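Iron Super-Oxide Dismutase (Plasmodium knowlesi, PDB 2AWP) probably uses an iron cofactor to destroy toxic superoxide radicals, converting them to hydrogen peroxide and molecular oxygen. Local coordinates at residues Leu137-His140 / Asn144-Lys147. Sequence-based numbering, arbitrary orientation.
Sequences LQTH and NPIK
Thr-139 meets the backbone of Asn-144 and the ring of Pro-145 where the chain leaves strand 134-140 and turns into the short helix 145-148. Its CB points toward the returning chain and lies 4.2 Å from Asn-144 N. CG2, set anti to the carbonyl carbon and beside its own backbone N, packs 3.9 Å from Asn-144 CA and reaches on to Pro-145, with Thr-139 CG2 to the ring CD at 4.3 Å. OG1 takes the slot between the backbone N and the carbonyl carbon (chi1 58°), and its polar partners are Gly-143 O and Trp-125 NE1, so a buried hydroxyl is tied to both the connecting loop and the neighbouring strand. Two residues earlier on the same side of the strand, Leu-137 extends the apolar patch, its CD1 lying 4.3 Å from Pro-145 CG. No hydrogen bond joins the two segments.

Asn-144 turns its CB away from the strand and uses its amide oxygen to cap the short helix. Asn-144 OD1 accepts from Lys-147 N at 3.1 Å in a nearly straight bond (174°), and from Ile-146 N in a weak, bent one; ND2 goes to Asn-73 OD1 on helix 62-79. Trp-125 and Val-127 of strand 122-129 pack against the proline. This is an asparagine N-cap followed directly by proline, set in the connection between 134-140 and 151-158, the two outer strands of this chain's three-stranded antiparallel sheet in the iron/manganese superoxide dismutase C-terminal domain.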
ATOM      1  N   LEU A 137     -13.926   1.280  11.974  1.00 10.12           N
ATOM      2  CA  LEU A 137     -13.330   0.049  11.478  1.00  9.83           C
ATOM      3  C   LEU A 137     -12.227   0.412  10.497  1.00  9.04           C
ATOM      4  O   LEU A 137     -12.221   1.504   9.942  1.00  8.85           O
ATOM      5  CB  LEU A 137     -14.379  -0.809  10.728  1.00 10.15           C
ATOM      6  CG  LEU A 137     -15.574  -1.396  11.511  1.00 11.11           C
ATOM      7  CD1 LEU A 137     -16.452  -2.219  10.558  1.00 10.02           C
ATOM      8  CD2 LEU A 137     -15.126  -2.249  12.718  1.00 10.03           C
ATOM      9  N   GLN A 138     -11.298  -0.507  10.280  1.00  8.31           N
ATOM     10  CA  GLN A 138     -10.317  -0.327   9.238  1.00  9.39           C
ATOM     11  C   GLN A 138     -10.332  -1.553   8.356  1.00  9.62           C
ATOM     12  O   GLN A 138     -10.624  -2.652   8.835  1.00  9.74           O
ATOM     13  CB  GLN A 138      -8.923  -0.113   9.842  1.00  8.91           C
ATOM     14  CG  GLN A 138      -8.420  -1.228  10.705  1.00  9.88           C
ATOM     15  CD  GLN A 138      -7.190  -0.826  11.447  1.00 12.84           C
ATOM     16  OE1 GLN A 138      -6.204  -0.405  10.845  1.00 11.41           O
ATOM     17  NE2 GLN A 138      -7.238  -0.928  12.775  1.00 14.62           N
ATOM     18  N   THR A 139     -10.036  -1.369   7.075  1.00  8.97           N
ATOM     19  CA  THR A 139      -9.908  -2.521   6.177  1.00  9.66           C
ATOM     20  C   THR A 139      -8.645  -2.414   5.381  1.00  9.54           C
ATOM     21  O   THR A 139      -8.068  -1.325   5.246  1.00  9.56           O
ATOM     22  CB  THR A 139     -11.093  -2.642   5.182  1.00  9.10           C
ATOM     23  OG1 THR A 139     -11.186  -1.432   4.410  1.00  8.92           O
ATOM     24  CG2 THR A 139     -12.387  -2.846   5.939  1.00  8.92           C
ATOM     25  N   HIS A 140      -8.230  -3.551   4.834  1.00  9.70           N
ATOM     26  CA  HIS A 140      -6.946  -3.656   4.179  1.00  9.58           C
ATOM     27  C   HIS A 140      -7.109  -3.758   2.676  1.00  9.55           C
ATOM     28  O   HIS A 140      -8.007  -4.463   2.194  1.00  9.20           O
ATOM     29  CB  HIS A 140      -6.206  -4.884   4.701  1.00 10.31           C
ATOM     30  CG  HIS A 140      -4.711  -4.811   4.523  1.00 11.35           C
ATOM     31  ND1 HIS A 140      -3.952  -3.762   4.996  1.00 10.22           N
ATOM     32  CD2 HIS A 140      -3.842  -5.668   3.932  1.00 10.30           C
ATOM     33  CE1 HIS A 140      -2.682  -3.977   4.704  1.00 10.50           C
ATOM     34  NE2 HIS A 140      -2.589  -5.124   4.064  1.00 10.45           N
ATOM     35  N   ASN A 144     -13.874  -3.795   2.268  1.00 11.09           N
ATOM     36  CA  ASN A 144     -14.801  -2.853   2.899  1.00 11.96           C
ATOM     37  C   ASN A 144     -15.851  -3.544   3.771  1.00 11.40           C
ATOM     38  O   ASN A 144     -16.026  -4.775   3.693  1.00 11.29           O
ATOM     39  CB  ASN A 144     -15.405  -1.878   1.877  1.00 12.61           C
ATOM     40  CG  ASN A 144     -16.294  -2.568   0.844  1.00 13.68           C
ATOM     41  OD1 ASN A 144     -17.176  -3.372   1.186  1.00 14.95           O
ATOM     42  ND2 ASN A 144     -16.085  -2.229  -0.417  1.00 16.40           N
ATOM     43  N   PRO A 145     -16.505  -2.777   4.639  1.00 10.77           N
ATOM     44  CA  PRO A 145     -17.511  -3.363   5.546  1.00 11.40           C
ATOM     45  C   PRO A 145     -18.742  -4.052   4.884  1.00 11.67           C
ATOM     46  O   PRO A 145     -19.372  -4.877   5.517  1.00 12.21           O
ATOM     47  CB  PRO A 145     -17.938  -2.164   6.426  1.00 10.66           C
ATOM     48  CG  PRO A 145     -16.729  -1.202   6.350  1.00 11.29           C
ATOM     49  CD  PRO A 145     -16.308  -1.338   4.898  1.00 11.57           C
ATOM     50  N   ILE A 146     -19.106  -3.680   3.654  1.00 12.50           N
ATOM     51  CA  ILE A 146     -20.210  -4.343   2.946  1.00 12.44           C
ATOM     52  C   ILE A 146     -19.824  -5.783   2.619  1.00 12.88           C
ATOM     53  O   ILE A 146     -20.578  -6.726   2.922  1.00 12.75           O
ATOM     54  CB  ILE A 146     -20.638  -3.569   1.682  1.00 12.88           C
ATOM     55  CG1 ILE A 146     -21.204  -2.196   2.082  1.00 13.42           C
ATOM     56  CG2 ILE A 146     -21.677  -4.370   0.844  1.00 14.50           C
ATOM     57  CD1 ILE A 146     -21.474  -1.275   0.913  1.00 14.91           C
ATOM     58  N   LYS A 147     -18.639  -5.954   2.026  1.00 12.87           N
ATOM     59  CA  LYS A 147     -18.101  -7.279   1.770  1.00 13.40           C
ATOM     60  C   LYS A 147     -17.955  -8.045   3.064  1.00 13.64           C
ATOM     61  O   LYS A 147     -18.405  -9.179   3.150  1.00 14.05           O
ATOM     62  CB  LYS A 147     -16.764  -7.224   1.017  1.00 13.27           C
ATOM     63  CG  LYS A 147     -16.223  -8.578   0.630  1.00 14.83           C
ATOM     64  CD  LYS A 147     -17.204  -9.315  -0.264  1.00 18.51           C
ATOM     65  CE  LYS A 147     -16.698 -10.658  -0.711  1.00 21.66           C
ATOM     66  NZ  LYS A 147     -16.781 -10.752  -2.207  1.00 24.58           N
TER